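Local coordinates for EAL/GGDEF domain protein (Methylococcus capsulatus, PDB 3ICL), which belongs to the GGDEF domain family, a mixed alpha/beta fold found in bacterial signalling proteins, at residues A[55-69]-A[98-112]. The protein carries 1 engineered substitution. Sequence-based numbering, arbitrary orientation.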
loop_
_atom_site.group_PDB
_atom_site.type_symbol
_atom_site.label_atom_id
_atom_site.label_comp_id
_atom_site.label_asym_id
_atom_site.label_seq_id
_atom_site.Cartn_x
_atom_site.Cartn_y
_atom_site.Cartn_z
ATOM N N ARG A 55 10.032 13.614 3.896
ATOM C CA ARG A 55 10.350 13.666 2.474
ATOM C C ARG A 55 10.283 12.263 1.877
ATOM O O ARG A 55 9.755 12.071 0.781
ATOM C CB ARG A 55 11.747 14.254 2.254
ATOM C CG ARG A 55 11.869 15.724 2.618
ATOM C CD ARG A 55 13.230 16.258 2.222
ATOM N NE ARG A 55 13.440 16.171 0.780
ATOM C CZ ARG A 55 14.595 16.422 0.174
ATOM N NH1 ARG A 55 15.655 16.780 0.886
ATOM N NH2 ARG A 55 14.690 16.315 -1.145
ATOM N N LEU A 56 10.819 11.289 2.605
ATOM C CA LEU A 56 10.811 9.901 2.149
ATOM C C LEU A 56 9.381 9.387 1.991
ATOM O O LEU A 56 9.047 8.755 0.989
ATOM C CB LEU A 56 11.580 9.017 3.141
ATOM C CG LEU A 56 11.611 7.504 2.895
ATOM C CD1 LEU A 56 12.096 7.190 1.482
ATOM C CD2 LEU A 56 12.517 6.858 3.926
ATOM N N LEU A 57 8.540 9.664 2.982
ATOM C CA LEU A 57 7.146 9.230 2.950
ATOM C C LEU A 57 6.404 9.803 1.750
ATOM O O LEU A 57 5.579 9.122 1.138
ATOM C CB LEU A 57 6.428 9.644 4.234
ATOM C CG LEU A 57 6.818 8.898 5.517
ATOM C CD1 LEU A 57 6.086 9.517 6.706
ATOM C CD2 LEU A 57 6.477 7.415 5.382
ATOM N N ARG A 58 6.692 11.056 1.417
ATOM C CA ARG A 58 6.042 11.709 0.286
ATOM C C ARG A 58 6.538 11.138 -1.046
ATOM O O ARG A 58 5.770 11.004 -1.998
ATOM C CB ARG A 58 6.301 13.217 0.325
ATOM C CG ARG A 58 5.398 14.018 -0.601
ATOM C CD ARG A 58 5.725 15.505 -0.551
ATOM N NE ARG A 58 4.737 16.302 -1.275
ATOM C CZ ARG A 58 3.515 16.574 -0.828
ATOM N NH1 ARG A 58 3.117 16.116 0.351
ATOM N NH2 ARG A 58 2.686 17.304 -1.561
ATOM N N ALA A 59 7.824 10.809 -1.111
ATOM C CA ALA A 59 8.397 10.249 -2.331
ATOM C C ALA A 59 7.905 8.814 -2.516
ATOM O O ALA A 59 7.771 8.336 -3.639
ATOM C CB ALA A 59 9.924 10.279 -2.259
ATOM N N THR A 60 7.646 8.129 -1.408
ATOM C CA THR A 60 7.161 6.749 -1.457
ATOM C C THR A 60 5.708 6.738 -1.930
ATOM O O THR A 60 5.311 5.910 -2.747
ATOM C CB THR A 60 7.260 6.082 -0.066
ATOM O OG1 THR A 60 8.633 6.025 0.338
ATOM C CG2 THR A 60 6.693 4.669 -0.106
ATOM N N ALA A 61 4.925 7.677 -1.413
ATOM C CA ALA A 61 3.521 7.804 -1.769
ATOM C C ALA A 61 3.345 8.081 -3.256
ATOM O O ALA A 61 2.417 7.574 -3.887
ATOM C CB ALA A 61 2.887 8.925 -0.960
ATOM N N GLU A 62 4.232 8.897 -3.816
ATOM C CA GLU A 62 4.151 9.231 -5.231
ATOM C C GLU A 62 4.558 8.059 -6.108
ATOM O O GLU A 62 3.939 7.817 -7.144
ATOM C CB GLU A 62 5.019 10.458 -5.532
ATOM C CG GLU A 62 4.606 11.674 -4.717
ATOM C CD GLU A 62 5.585 12.828 -4.829
ATOM O OE1 GLU A 62 6.796 12.570 -5.000
ATOM O OE2 GLU A 62 5.145 13.992 -4.724
ATOM N N ARG A 63 5.592 7.327 -5.703
ATOM C CA ARG A 63 6.028 6.179 -6.488
ATOM C C ARG A 63 4.952 5.104 -6.468
ATOM O O ARG A 63 4.788 4.363 -7.431
ATOM C CB ARG A 63 7.342 5.607 -5.950
ATOM C CG ARG A 63 8.538 6.515 -6.185
ATOM C CD ARG A 63 9.845 5.801 -5.916
ATOM N NE ARG A 63 10.972 6.722 -5.985
ATOM C CZ ARG A 63 12.232 6.382 -5.735
ATOM N NH1 ARG A 63 12.529 5.134 -5.405
ATOM N NH2 ARG A 63 13.191 7.292 -5.791
ATOM N N ILE A 64 4.218 5.016 -5.363
ATOM C CA ILE A 64 3.152 4.034 -5.272
ATOM C C ILE A 64 2.068 4.402 -6.280
ATOM O O ILE A 64 1.561 3.545 -7.002
ATOM C CB ILE A 64 2.549 3.988 -3.858
ATOM C CG1 ILE A 64 3.581 3.417 -2.880
ATOM C CG2 ILE A 64 1.288 3.140 -3.862
ATOM C CD1 ILE A 64 3.122 3.379 -1.425
ATOM N N ARG A 65 1.728 5.685 -6.342
ATOM C CA ARG A 65 0.703 6.132 -7.281
ATOM C C ARG A 65 1.100 5.870 -8.737
ATOM O O ARG A 65 0.245 5.602 -9.580
ATOM C CB ARG A 65 0.406 7.621 -7.072
ATOM C CG ARG A 65 -0.163 7.941 -5.699
ATOM C CD ARG A 65 -0.749 9.346 -5.618
ATOM N NE ARG A 65 0.264 10.385 -5.776
ATOM C CZ ARG A 65 0.055 11.674 -5.528
ATOM N NH1 ARG A 65 -1.133 12.089 -5.105
ATOM N NH2 ARG A 65 1.034 12.551 -5.707
ATOM N N THR A 66 2.394 5.936 -9.040
ATOM C CA THR A 66 2.840 5.699 -10.415
ATOM C C THR A 66 2.725 4.224 -10.765
ATOM O O THR A 66 2.684 3.859 -11.942
ATOM C CB THR A 66 4.320 6.091 -10.642
ATOM O OG1 THR A 66 5.170 5.151 -9.972
ATOM C CG2 THR A 66 4.596 7.479 -10.117
ATOM N N ALA A 67 2.669 3.378 -9.740
ATOM C CA ALA A 67 2.597 1.936 -9.956
ATOM C C ALA A 67 1.193 1.356 -9.938
ATOM O O ALA A 67 1.003 0.199 -10.295
ATOM C CB ALA A 67 3.481 1.215 -8.936
ATOM N N VAL A 68 0.207 2.140 -9.516
ATOM C CA VAL A 68 -1.172 1.656 -9.508
ATOM C C VAL A 68 -1.859 2.161 -10.776
ATOM O O VAL A 68 -1.190 2.680 -11.665
ATOM C CB VAL A 68 -1.947 2.134 -8.247
ATOM C CG1 VAL A 68 -1.309 1.530 -7.001
ATOM C CG2 VAL A 68 -1.946 3.659 -8.149
ATOM N N ARG A 69 -3.177 1.994 -10.882
ATOM C CA ARG A 69 -3.884 2.461 -12.072
ATOM C C ARG A 69 -4.658 3.745 -11.795
ATOM O O ARG A 69 -5.050 4.016 -10.661
ATOM C CB ARG A 69 -4.867 1.400 -12.596
ATOM C CG ARG A 69 -4.241 0.074 -13.047
ATOM C CD ARG A 69 -4.000 -0.847 -11.861
ATOM N NE ARG A 69 -5.183 -0.914 -11.010
ATOM C CZ ARG A 69 -6.318 -1.515 -11.348
ATOM N NH1 ARG A 69 -6.427 -2.118 -12.524
ATOM N NH2 ARG A 69 -7.353 -1.489 -10.520
ATOM N N VAL A 98 0.151 -5.527 -9.545
ATOM C CA VAL A 98 0.259 -4.160 -9.043
ATOM C C VAL A 98 1.272 -4.161 -7.900
ATOM O O VAL A 98 2.112 -3.277 -7.810
ATOM C CB VAL A 98 -1.110 -3.620 -8.550
ATOM C CG1 VAL A 98 -0.932 -2.256 -7.909
ATOM C CG2 VAL A 98 -2.071 -3.508 -9.716
ATOM N N ALA A 99 1.205 -5.171 -7.039
ATOM C CA ALA A 99 2.138 -5.292 -5.935
ATOM C C ALA A 99 3.575 -5.414 -6.473
ATOM O O ALA A 99 4.519 -4.882 -5.883
ATOM C CB ALA A 99 1.789 -6.523 -5.098
ATOM N N GLN A 100 3.740 -6.124 -7.585
ATOM C CA GLN A 100 5.062 -6.294 -8.176
ATOM C C GLN A 100 5.591 -4.981 -8.753
ATOM O O GLN A 100 6.785 -4.685 -8.656
ATOM C CB GLN A 100 5.017 -7.376 -9.257
ATOM C CG GLN A 100 4.970 -8.779 -8.666
ATOM C CD GLN A 100 4.592 -9.840 -9.675
ATOM O OE1 GLN A 100 4.670 -9.625 -10.886
ATOM N NE2 GLN A 100 4.190 -11.000 -9.181
ATOM N N LYS A 101 4.699 -4.186 -9.332
ATOM C CA LYS A 101 5.090 -2.905 -9.914
ATOM C C LYS A 101 5.464 -1.918 -8.802
ATOM O O LYS A 101 6.348 -1.069 -8.976
ATOM C CB LYS A 101 3.947 -2.345 -10.768
ATOM C CG LYS A 101 4.316 -1.113 -11.575
ATOM C CD LYS A 101 3.222 -0.753 -12.570
ATOM C CE LYS A 101 3.662 0.378 -13.487
ATOM N NZ LYS A 101 2.642 0.673 -14.530
ATOM N N ILE A 102 4.813 -1.985 -7.710
ATOM C CA ILE A 102 5.140 -1.136 -6.571
ATOM C C ILE A 102 6.511 -1.540 -6.053
ATOM O O ILE A 102 7.370 -0.691 -5.811
ATOM C CB ILE A 102 4.118 -1.278 -5.413
ATOM C CG1 ILE A 102 2.737 -0.754 -5.829
ATOM C CG2 ILE A 102 4.576 -0.439 -4.218
ATOM C CD1 ILE A 102 1.624 -1.072 -4.893
ATOM N N LEU A 103 6.709 -2.816 -5.820
ATOM C CA LEU A 103 7.997 -3.272 -5.316
ATOM C C LEU A 103 9.127 -2.862 -6.270
ATOM O O LEU A 103 10.227 -2.530 -5.831
ATOM C CB LEU A 103 7.975 -4.796 -5.090
ATOM C CG LEU A 103 7.077 -5.300 -3.940
ATOM C CD1 LEU A 103 6.974 -6.817 -3.967
ATOM C CD2 LEU A 103 7.634 -4.854 -2.612
ATOM N N ASP A 104 8.859 -2.876 -7.575
ATOM C CA ASP A 104 9.882 -2.480 -8.541
ATOM C C ASP A 104 10.204 -0.999 -8.402
ATOM O O ASP A 104 11.364 -0.600 -8.477
ATOM C CB ASP A 104 9.435 -2.770 -9.980
ATOM C CG ASP A 104 9.378 -4.255 -10.279
ATOM O OD1 ASP A 104 9.949 -5.038 -9.488
ATOM O OD2 ASP A 104 8.774 -4.638 -11.302
ATOM N N GLY A 105 9.177 -0.184 -8.192
ATOM C CA GLY A 105 9.402 1.243 -8.048
ATOM C C GLY A 105 10.062 1.603 -6.727
ATOM O O GLY A 105 10.939 2.466 -6.688
ATOM N N LEU A 106 9.654 0.938 -5.647
ATOM C CA LEU A 106 10.210 1.217 -4.327
ATOM C C LEU A 106 11.574 0.588 -4.054
ATOM O O LEU A 106 12.199 0.881 -3.035
ATOM C CB LEU A 106 9.227 0.791 -3.230
ATOM C CG LEU A 106 7.837 1.440 -3.286
ATOM C CD1 LEU A 106 7.018 1.025 -2.062
ATOM C CD2 LEU A 106 7.975 2.951 -3.347
ATOM N N ALA A 107 12.028 -0.284 -4.949
ATOM C CA ALA A 107 13.336 -0.914 -4.790
ATOM C C ALA A 107 14.405 0.058 -5.284
ATOM O O ALA A 107 15.592 -0.127 -5.026
ATOM C CB ALA A 107 13.403 -2.205 -5.587
ATOM N N GLN A 108 13.978 1.087 -6.011
ATOM C CA GLN A 108 14.910 2.091 -6.517
ATOM C C GLN A 108 15.334 2.971 -5.350
ATOM O O GLN A 108 14.543 3.239 -4.447
ATOM C CB GLN A 108 14.244 2.948 -7.594
ATOM C CG GLN A 108 13.828 2.180 -8.834
ATOM C CD GLN A 108 12.948 3.005 -9.749
ATOM O OE1 GLN A 108 11.887 3.481 -9.338
ATOM N NE2 GLN A 108 13.380 3.182 -10.994
ATOM N N PRO A 109 16.593 3.432 -5.345
ATOM C CA PRO A 109 17.041 4.284 -4.236
ATOM C C PRO A 109 16.325 5.629 -4.142
ATOM O O PRO A 109 15.778 6.129 -5.122
ATOM C CB PRO A 109 18.537 4.454 -4.512
ATOM C CG PRO A 109 18.892 3.183 -5.249
ATOM C CD PRO A 109 17.729 3.036 -6.197
ATOM N N PHE A 110 16.314 6.188 -2.936
ATOM C CA PHE A 110 15.728 7.496 -2.669
ATOM C C PHE A 110 16.943 8.331 -2.294
ATOM O O PHE A 110 17.529 8.137 -1.231
ATOM C CB PHE A 110 14.765 7.426 -1.484
ATOM C CG PHE A 110 13.466 6.736 -1.794
ATOM C CD1 PHE A 110 12.402 7.442 -2.351
ATOM C CD2 PHE A 110 13.305 5.381 -1.526
ATOM C CE1 PHE A 110 11.193 6.806 -2.635
ATOM C CE2 PHE A 110 12.096 4.736 -1.807
ATOM C CZ PHE A 110 11.041 5.451 -2.361
ATOM N N VAL A 111 17.339 9.251 -3.162
ATOM C CA VAL A 111 18.520 10.049 -2.867
ATOM C C VAL A 111 18.207 11.406 -2.254
ATOM O O VAL A 111 17.557 12.244 -2.869
ATOM C CB VAL A 111 19.383 10.253 -4.135
ATOM C CG1 VAL A 111 20.699 10.921 -3.762
ATOM C CG2 VAL A 111 19.644 8.910 -4.809
ATOM N N PHE A 112 18.671 11.600 -1.026
ATOM C CA PHE A 112 18.481 12.852 -0.307
ATOM C C PHE A 112 19.876 13.428 -0.116
ATOM O O PHE A 112 20.652 12.944 0.710
ATOM C CB PHE A 112 17.802 12.581 1.038
ATOM C CG PHE A 112 16.422 11.990 0.905
ATOM C CD1 PHE A 112 15.396 12.716 0.305
ATOM C CD2 PHE A 112 16.154 10.703 1.355
ATOM C CE1 PHE A 112 14.123 12.168 0.153
ATOM C CE2 PHE A 112 14.885 10.147 1.208
ATOM C CZ PHE A 112 13.868 10.883 0.604
#
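Arg63 and Phe110 show how one arginine can serve a ring and a turn of backbone at once. Its guanidinium lies flat on the ring, planes 11° apart, with CZ 3.7 Å from the ring centroid in a cation-pi stack. In the guanidinium plane, NH2 gives a nearly straight bond to Pro109 O (2.9 Å, 166°), while NH1 reaches Gln108 O at 2.9 Å from above that carbonyl's plane. A weak bond from NH1 to Gly105 O, in helix 96-106, brings a third carbonyl to the same side chain. The reach comes from a chain extended from CG to NE. Against the opposite face of Phe110, Leu56 CD1 makes a CH-pi contact 3.7 Å from the centroid; CG anti to the backbone N (chi1 176°) carries CD1 over the ring, and the two side chains cross at about a right angle. Beyond it, Phe112 CZ packs 3.6 Å from Leu56 CA, and Phe112 CD1 sits over a face of the Arg55 guanidinium, whose plane is steeply tilted to the ring.

Farther along, the helical parts of 55-69 and 98-112 run obliquely antiparallel, with a closest axis approach of 8.6 Å. Ala67 CB fits against Ile102 CG1 and the aliphatic chain of Lys101, and Val68 meets Val98. Ile64, Ile102 and Leu106 also rest on Leu36 of strand 32-38, so both helices pack on the central mixed sheet of the GGDEF domain, while strand 110-112 pairs with strand 115-117.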